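Local coordinates for protein xylanase Y (Bacillus halodurans, PDB 1WU4) that hydrolyses xylooligosaccharides of three or more units with inversion of anomeric configuration, releasing xylose from the reducing end, at residues E13-L17 with F18-G22; Q29-V32 with K33-E37; P351-T354 with G355-Y359. The protein carries 1 engineered substitution. One frame throughout, in Å; residues are numbered along the deposited sequence.

Contact 1 of 3, residues E13-L17 with F18-G22; sequences EYRNL and FKEFG
Around the start of helix 17-20, Arg15 and Glu20 form a salt bridge in which NH1 of Arg15 gives a hydrogen bond of 2.9 Å to OE2 of Glu20. The oxygen offers its syn lone pair and sits close to the guanidinium plane, although the two flat groups are turned 74° against each other. A weak second bond runs from the same NH1 to OE1, and a water donates to OE1 while accepting from Asn16 N. One step further in, Asn16 caps the helix: its OD1 accepts from Lys19 N at 3.1 Å, the donor standing well above the carbonyl plane. With CG anti to the backbone N (chi1 -176°), the amide folds back over the start of the helix and its CG comes to 3.4 Å from Lys19 CB. On the buried side CD1 of Leu17 lies over one face of the Phe21 ring, 3.8 Å from its centroid, a CH-pi contact. Phe18 is buried and meets Trp348 edge-to-face. The short helix thus has a side-chain N-cap at one end and, at the other, a Schellman motif with Gly22, at positive phi, as its C-prime residue.

Contact 2 of 3, residues Q29-V32 with K33-E37; sequences QERV and KDTWE. With NI (nickel (II) ion), chain B.
Thr35 and Arg31 meet on the inner side of helix 25-40, where OG1 of Thr35 donates to the carbonyl O of Arg31 at 2.8 Å. That oxygen also takes the helical bond from Thr35 N, and the two donors come from opposite faces of the carbonyl plane. The hydroxyl is brought back over the preceding turn because OG1 stands anti to its own carbonyl carbon (chi1 -58°). A water bridges the pair a second time: it donates to OG1 and accepts from NE of Arg31, lying at the edge of the guanidinium in its plane. OG1 is therefore held by two partners, the carbonyl O of Arg31 and the water.

The outer side is looser and acidic. Glu30 and Asp34, one turn apart, touch through CG of Glu30 and OD2 of Asp34 at 3.6 Å, with their carboxylate planes 64° apart. OE2 of Glu30 stays 4.3 Å from OD2 of Asp34, and a single water donates to both oxygens, which would be expected to ease the meeting of like charges. The other oxygen of Glu30, OE1, binds the nickel ion at 1.9 Å together with Glu27; the positive metal probably favours the ionised form of this carboxylate.

Beyond the helix, Arg31 sends NH2 to the carbonyl O of Trp348 and the hydroxyl of Tyr365, and its charge also makes a cation-pi contact with the Trp348 ring. Val32 and Thr35 press on Met369, while Trp36 stacks on Phe40 and touches Met82 and Arg84. Helix 25-40 is thereby laid against helix 358-372 and the end of helix 340-348, with Glu30 and Asp34 on a side turned away from Val32 and Thr35.

Contact 3 of 3, residues P351-T354 with G355-Y359; sequences PVRT and GNRRY
One face of the Arg353 guanidinium carries the carbonyl O of Arg357, 3.1 Å above the plane and offset toward the rim. Arg357 O lies 3.3 Å from NE of Arg353, at an angle too poor for a hydrogen bond. CB of Arg357 meets NH1 of Arg353 at 3.5 Å, the side chains running side by side with their guanidinium planes 50° apart. The N-H groups of Arg353 are used in other directions: NE gives to a water, and NH2 forms a salt bridge with Asp361 and a bond to Leu318 O. That water also donates to Thr354 O at 2.6 Å and accepts from Arg357 N, tying both limbs of the loop. In the type I turn from Gly355 to Arg358, NH1 of Arg358 donates to Gly355 O at 2.6 Å, with the oxygen in the guanidinium plane but the donor above the carbonyl plane. CG of Arg358, between its backbone N and carbonyl carbon (chi1 55°), carries the chain toward that oxygen. Asp361 balances the charge of Arg353 and probably eases its proximity to Arg357 (NH1 of Arg353 to NE of Arg357, 5.6 Å), while carbonyls and water take up arginine N-H groups.

Followed from the N terminus, the three contacts come in series, and none nests in or crosses another. Contact 1 closes the turn that leads from the loop after helix 8-11 into helix 17-20; contact 2 is a stretch of the next helix, 25-40; contact 3, far along the chain, rounds the loop between helices 340-348 and 358-372. Helix 358-372 is the common element: contacts 1 and 2 both pack on it, and contact 3 runs into its N-terminal end. There Tyr359 reaches Glu70, the probable proton donor. N-terminal and C-terminal helices are thus joined in an enzyme with the (alpha/alpha)6 barrel fold of glycoside hydrolase family 8.

Contact 1 of 3, residues E13-L17 with F18-G22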
loop_
_atom_site.group_PDB
_atom_site.type_symbol
_atom_site.label_atom_id
_atom_site.label_comp_id
_atom_site.label_asym_id
_atom_site.label_seq_id
_atom_site.Cartn_x
_atom_site.Cartn_y
_atom_site.Cartn_z
ATOM N N GLU A 13 15.928 13.074 5.701
ATOM C CA GLU A 13 15.533 13.069 7.106
ATOM C C GLU A 13 14.025 12.828 7.152
ATOM O O GLU A 13 13.253 13.525 6.489
ATOM C CB GLU A 13 15.881 14.401 7.778
ATOM C CG GLU A 13 17.368 14.581 8.039
ATOM C CD GLU A 13 17.679 15.818 8.862
ATOM O OE1 GLU A 13 18.862 16.015 9.213
ATOM O OE2 GLU A 13 16.744 16.593 9.155
ATOM N N TYR A 14 13.613 11.833 7.931
ATOM C CA TYR A 14 12.206 11.469 8.036
ATOM C C TYR A 14 11.575 11.973 9.319
ATOM O O TYR A 14 12.140 11.836 10.402
ATOM C CB TYR A 14 12.073 9.950 7.930
ATOM C CG TYR A 14 12.567 9.433 6.600
ATOM C CD1 TYR A 14 11.684 9.198 5.550
ATOM C CD2 TYR A 14 13.930 9.257 6.367
ATOM C CE1 TYR A 14 12.145 8.804 4.299
ATOM C CE2 TYR A 14 14.402 8.866 5.119
ATOM C CZ TYR A 14 13.503 8.644 4.089
ATOM O OH TYR A 14 13.965 8.276 2.848
ATOM N N ARG A 15 10.389 12.552 9.190
ATOM C CA ARG A 15 9.686 13.095 10.339
ATOM C C ARG A 15 9.161 12.010 11.267
ATOM O O ARG A 15 8.529 11.051 10.825
ATOM C CB ARG A 15 8.514 13.965 9.873
ATOM C CG ARG A 15 7.792 14.688 11.004
ATOM C CD ARG A 15 6.486 15.304 10.525
ATOM N NE ARG A 15 6.682 16.232 9.415
ATOM C CZ ARG A 15 7.177 17.461 9.536
ATOM N NH1 ARG A 15 7.530 17.927 10.726
ATOM N NH2 ARG A 15 7.321 18.222 8.460
ATOM N N ASN A 16 9.447 12.163 12.554
ATOM C CA ASN A 16 8.963 11.242 13.573
ATOM C C ASN A 16 7.801 12.029 14.166
ATOM O O ASN A 16 7.971 12.785 15.129
ATOM C CB ASN A 16 10.027 11.000 14.645
ATOM C CG ASN A 16 9.595 9.969 15.670
ATOM O OD1 ASN A 16 8.400 9.742 15.873
ATOM N ND2 ASN A 16 10.564 9.351 16.333
ATOM N N LEU A 17 6.623 11.872 13.575
ATOM C CA LEU A 17 5.463 12.614 14.032
ATOM C C LEU A 17 5.054 12.246 15.450
ATOM O O LEU A 17 4.575 13.097 16.191
ATOM C CB LEU A 17 4.293 12.430 13.059
ATOM C CG LEU A 17 3.136 13.427 13.209
ATOM C CD1 LEU A 17 3.662 14.862 13.236
ATOM C CD2 LEU A 17 2.160 13.236 12.058
ATOM N N PHE A 18 5.236 10.985 15.838
ATOM C CA PHE A 18 4.899 10.593 17.203
ATOM C C PHE A 18 5.706 11.465 18.168
ATOM O O PHE A 18 5.172 12.002 19.141
ATOM C CB PHE A 18 5.268 9.127 17.484
ATOM C CG PHE A 18 4.323 8.117 16.893
ATOM C CD1 PHE A 18 2.953 8.189 17.123
ATOM C CD2 PHE A 18 4.823 7.040 16.168
ATOM C CE1 PHE A 18 2.093 7.196 16.641
ATOM C CE2 PHE A 18 3.977 6.045 15.684
ATOM C CZ PHE A 18 2.612 6.120 15.920
ATOM N N LYS A 19 7.001 11.589 17.896
ATOM C CA LYS A 19 7.888 12.371 18.749
ATOM C C LYS A 19 7.505 13.845 18.762
ATOM O O LYS A 19 7.485 14.482 19.817
ATOM C CB LYS A 19 9.335 12.210 18.280
ATOM C CG LYS A 19 10.361 12.939 19.136
ATOM C CD LYS A 19 11.773 12.650 18.648
ATOM C CE LYS A 19 12.806 13.419 19.453
ATOM N NZ LYS A 19 12.632 14.890 19.307
ATOM N N GLU A 20 7.196 14.388 17.589
ATOM C CA GLU A 20 6.818 15.789 17.496
ATOM C C GLU A 20 5.515 16.058 18.242
ATOM O O GLU A 20 5.266 17.183 18.683
ATOM C CB GLU A 20 6.705 16.207 16.026
ATOM C CG GLU A 20 8.055 16.229 15.316
ATOM C CD GLU A 20 7.987 16.766 13.898
ATOM O OE1 GLU A 20 9.056 16.874 13.258
ATOM O OE2 GLU A 20 6.874 17.079 13.422
ATOM N N PHE A 21 4.693 15.023 18.400
ATOM C CA PHE A 21 3.427 15.158 19.108
ATOM C C PHE A 21 3.508 14.804 20.595
ATOM O O PHE A 21 2.481 14.624 21.251
ATOM C CB PHE A 21 2.330 14.326 18.426
ATOM C CG PHE A 21 1.762 14.962 17.181
ATOM C CD1 PHE A 21 2.027 16.296 16.872
ATOM C CD2 PHE A 21 0.933 14.236 16.330
ATOM C CE1 PHE A 21 1.476 16.893 15.739
ATOM C CE2 PHE A 21 0.377 14.823 15.195
ATOM C CZ PHE A 21 0.649 16.154 14.900
ATOM N N GLY A 22 4.722 14.683 21.123
ATOM C CA GLY A 22 4.869 14.415 22.544
ATOM C C GLY A 22 5.267 13.043 23.053
ATOM O O GLY A 22 5.591 12.904 24.232
HETATM O O HOH W 1 10.858 14.521 13.353
#

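Contact 2 of 3, residues Q29-V32 with K33-E37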
loop_
_atom_site.group_PDB
_atom_site.type_symbol
_atom_site.label_atom_id
_atom_site.label_comp_id
_atom_site.label_asym_id
_atom_site.label_seq_id
_atom_site.Cartn_x
_atom_site.Cartn_y
_atom_site.Cartn_z
ATOM N N GLN A 29 10.138 3.638 20.068
ATOM C CA GLN A 29 10.972 2.514 19.645
ATOM C C GLN A 29 10.351 1.200 20.105
ATOM O O GLN A 29 10.264 0.237 19.345
ATOM C CB GLN A 29 12.389 2.636 20.227
ATOM C CG GLN A 29 13.194 1.334 20.167
ATOM C CD GLN A 29 14.624 1.473 20.678
ATOM O OE1 GLN A 29 14.912 2.285 21.560
ATOM N NE2 GLN A 29 15.523 0.658 20.137
ATOM N N GLU A 30 9.921 1.170 21.359
ATOM C CA GLU A 30 9.314 -0.020 21.937
ATOM C C GLU A 30 8.020 -0.414 21.226
ATOM O O GLU A 30 7.789 -1.588 20.939
ATOM C CB GLU A 30 9.043 0.223 23.424
ATOM C CG GLU A 30 8.288 -0.885 24.130
ATOM C CD GLU A 30 8.093 -0.596 25.606
ATOM O OE1 GLU A 30 7.963 0.595 25.965
ATOM O OE2 GLU A 30 8.057 -1.558 26.400
ATOM N N ARG A 31 7.182 0.576 20.940
ATOM C CA ARG A 31 5.903 0.336 20.290
ATOM C C ARG A 31 6.064 -0.186 18.863
ATOM O O ARG A 31 5.340 -1.089 18.442
ATOM C CB ARG A 31 5.078 1.625 20.307
ATOM C CG ARG A 31 3.654 1.478 19.812
ATOM C CD ARG A 31 2.853 0.453 20.610
ATOM N NE ARG A 31 1.470 0.450 20.154
ATOM C CZ ARG A 31 0.566 1.358 20.507
ATOM N NH1 ARG A 31 0.889 2.339 21.344
ATOM N NH2 ARG A 31 -0.650 1.317 19.980
ATOM N N VAL A 32 7.009 0.382 18.121
ATOM C CA VAL A 32 7.248 -0.060 16.751
ATOM C C VAL A 32 7.727 -1.511 16.761
ATOM O O VAL A 32 7.222 -2.346 16.008
ATOM C CB VAL A 32 8.308 0.819 16.051
ATOM C CG1 VAL A 32 8.642 0.244 14.680
ATOM C CG2 VAL A 32 7.785 2.244 15.902
ATOM N N LYS A 33 8.695 -1.813 17.620
ATOM C CA LYS A 33 9.221 -3.170 17.710
ATOM C C LYS A 33 8.134 -4.152 18.133
ATOM O O LYS A 33 8.017 -5.239 17.564
ATOM C CB LYS A 33 10.387 -3.230 18.702
ATOM C CG LYS A 33 10.989 -4.623 18.861
ATOM C CD LYS A 33 12.236 -4.593 19.732
ATOM C CE LYS A 33 12.807 -5.990 19.935
ATOM N NZ LYS A 33 11.865 -6.870 20.681
ATOM N N ASP A 34 7.337 -3.774 19.129
ATOM C CA ASP A 34 6.271 -4.649 19.603
ATOM C C ASP A 34 5.256 -4.941 18.501
ATOM O O ASP A 34 4.780 -6.069 18.373
ATOM C CB ASP A 34 5.567 -4.036 20.818
ATOM C CG ASP A 34 6.445 -4.024 22.059
ATOM O OD1 ASP A 34 7.563 -4.582 22.011
ATOM O OD2 ASP A 34 6.016 -3.459 23.087
ATOM N N THR A 35 4.926 -3.928 17.707
ATOM C CA THR A 35 3.976 -4.114 16.616
ATOM C C THR A 35 4.541 -5.128 15.624
ATOM O O THR A 35 3.848 -6.056 15.208
ATOM C CB THR A 35 3.698 -2.784 15.892
ATOM O OG1 THR A 35 3.185 -1.830 16.833
ATOM C CG2 THR A 35 2.676 -2.984 14.786
ATOM N N TRP A 36 5.806 -4.948 15.256
ATOM C CA TRP A 36 6.469 -5.861 14.333
ATOM C C TRP A 36 6.464 -7.286 14.879
ATOM O O TRP A 36 6.112 -8.227 14.164
ATOM C CB TRP A 36 7.911 -5.402 14.078
ATOM C CG TRP A 36 8.795 -6.466 13.493
ATOM C CD1 TRP A 36 9.616 -7.318 14.178
ATOM C CD2 TRP A 36 8.922 -6.817 12.108
ATOM N NE1 TRP A 36 10.244 -8.177 13.306
ATOM C CE2 TRP A 36 9.836 -7.891 12.030
ATOM C CE3 TRP A 36 8.351 -6.329 10.925
ATOM C CZ2 TRP A 36 10.193 -8.486 10.815
ATOM C CZ3 TRP A 36 8.708 -6.922 9.715
ATOM C CH2 TRP A 36 9.620 -7.988 9.672
ATOM N N GLU A 37 6.848 -7.442 16.143
ATOM C CA GLU A 37 6.897 -8.762 16.768
ATOM C C GLU A 37 5.545 -9.464 16.830
ATOM O O GLU A 37 5.465 -10.681 16.662
ATOM C CB GLU A 37 7.487 -8.662 18.178
ATOM C CG GLU A 37 8.990 -8.438 18.206
ATOM C CD GLU A 37 9.752 -9.523 17.467
ATOM O OE1 GLU A 37 9.426 -10.713 17.656
ATOM O OE2 GLU A 37 10.680 -9.188 16.704
HETATM NI NI NI B . 7.894 1.316 27.742
HETATM O O HOH W 2 7.629 -4.055 25.334
HETATM O O HOH W 3 1.424 -2.220 19.000
#

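Contact 3 of 3, residues P351-T354 with G355-Y359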
loop_
_atom_site.group_PDB
_atom_site.type_symbol
_atom_site.label_atom_id
_atom_site.label_comp_id
_atom_site.label_asym_id
_atom_site.label_seq_id
_atom_site.Cartn_x
_atom_site.Cartn_y
_atom_site.Cartn_z
ATOM N N PRO A 351 -5.137 -0.751 20.163
ATOM C CA PRO A 351 -4.282 -1.939 20.048
ATOM C C PRO A 351 -4.444 -2.625 18.691
ATOM O O PRO A 351 -5.456 -2.443 18.013
ATOM C CB PRO A 351 -4.774 -2.831 21.188
ATOM C CG PRO A 351 -5.305 -1.851 22.193
ATOM C CD PRO A 351 -6.046 -0.871 21.316
ATOM N N VAL A 352 -3.446 -3.408 18.292
ATOM C CA VAL A 352 -3.550 -4.123 17.027
ATOM C C VAL A 352 -4.761 -5.048 17.129
ATOM O O VAL A 352 -5.145 -5.463 18.226
ATOM C CB VAL A 352 -2.289 -4.966 16.730
ATOM C CG1 VAL A 352 -1.076 -4.061 16.590
ATOM C CG2 VAL A 352 -2.068 -5.983 17.832
ATOM N N ARG A 353 -5.369 -5.362 15.993
ATOM C CA ARG A 353 -6.542 -6.223 15.987
ATOM C C ARG A 353 -6.199 -7.670 16.311
ATOM O O ARG A 353 -5.134 -8.168 15.950
ATOM C CB ARG A 353 -7.240 -6.157 14.625
ATOM C CG ARG A 353 -8.531 -6.967 14.555
ATOM C CD ARG A 353 -9.243 -6.793 13.217
ATOM N NE ARG A 353 -10.515 -7.510 13.182
ATOM C CZ ARG A 353 -11.442 -7.347 12.243
ATOM N NH1 ARG A 353 -12.570 -8.044 12.293
ATOM N NH2 ARG A 353 -11.244 -6.483 11.256
ATOM N N THR A 354 -7.117 -8.334 17.001
ATOM C CA THR A 354 -6.949 -9.734 17.365
ATOM C C THR A 354 -8.010 -10.523 16.612
ATOM O O THR A 354 -8.932 -9.942 16.046
ATOM C CB THR A 354 -7.169 -9.963 18.870
ATOM O OG1 THR A 354 -8.516 -9.616 19.214
ATOM C CG2 THR A 354 -6.208 -9.118 19.688
ATOM N N GLY A 355 -7.879 -11.845 16.598
ATOM C CA GLY A 355 -8.873 -12.658 15.926
ATOM C C GLY A 355 -8.531 -13.108 14.523
ATOM O O GLY A 355 -7.487 -12.754 13.973
ATOM N N ASN A 356 -9.439 -13.881 13.937
ATOM C CA ASN A 356 -9.260 -14.429 12.597
ATOM C C ASN A 356 -9.185 -13.393 11.481
ATOM O O ASN A 356 -8.738 -13.709 10.380
ATOM C CB ASN A 356 -10.389 -15.412 12.277
ATOM C CG ASN A 356 -10.536 -16.493 13.329
ATOM O OD1 ASN A 356 -9.556 -17.116 13.734
ATOM N ND2 ASN A 356 -11.766 -16.730 13.769
ATOM N N ARG A 357 -9.620 -12.165 11.747
ATOM C CA ARG A 357 -9.586 -11.127 10.716
ATOM C C ARG A 357 -8.635 -9.971 11.009
ATOM O O ARG A 357 -8.869 -8.839 10.586
ATOM C CB ARG A 357 -11.001 -10.603 10.472
ATOM C CG ARG A 357 -11.833 -11.555 9.631
ATOM C CD ARG A 357 -13.304 -11.188 9.620
ATOM N NE ARG A 357 -14.042 -11.950 8.615
ATOM C CZ ARG A 357 -14.054 -13.277 8.527
ATOM N NH1 ARG A 357 -14.758 -13.874 7.574
ATOM N NH2 ARG A 357 -13.361 -14.012 9.386
ATOM N N ARG A 358 -7.547 -10.276 11.704
ATOM C CA ARG A 358 -6.545 -9.280 12.066
ATOM C C ARG A 358 -5.685 -8.815 10.884
ATOM O O ARG A 358 -5.159 -7.705 10.891
ATOM C CB ARG A 358 -5.637 -9.855 13.156
ATOM C CG ARG A 358 -4.984 -11.181 12.774
ATOM C CD ARG A 358 -4.130 -11.735 13.901
ATOM N NE ARG A 358 -3.457 -12.977 13.531
ATOM C CZ ARG A 358 -4.070 -14.142 13.343
ATOM N NH1 ARG A 358 -5.384 -14.245 13.490
ATOM N NH2 ARG A 358 -3.361 -15.210 13.008
ATOM N N TYR A 359 -5.561 -9.665 9.869
ATOM C CA TYR A 359 -4.736 -9.393 8.691
ATOM C C TYR A 359 -4.700 -7.988 8.074
ATOM O O TYR A 359 -3.678 -7.301 8.154
ATOM C CB TYR A 359 -5.077 -10.406 7.590
ATOM C CG TYR A 359 -4.512 -10.067 6.224
ATOM C CD1 TYR A 359 -3.140 -10.134 5.968
ATOM C CD2 TYR A 359 -5.354 -9.654 5.192
ATOM C CE1 TYR A 359 -2.624 -9.794 4.712
ATOM C CE2 TYR A 359 -4.851 -9.315 3.939
ATOM C CZ TYR A 359 -3.489 -9.385 3.707
ATOM O OH TYR A 359 -3.001 -9.034 2.468
HETATM O O HOH W 4 -10.541 -10.393 13.992
#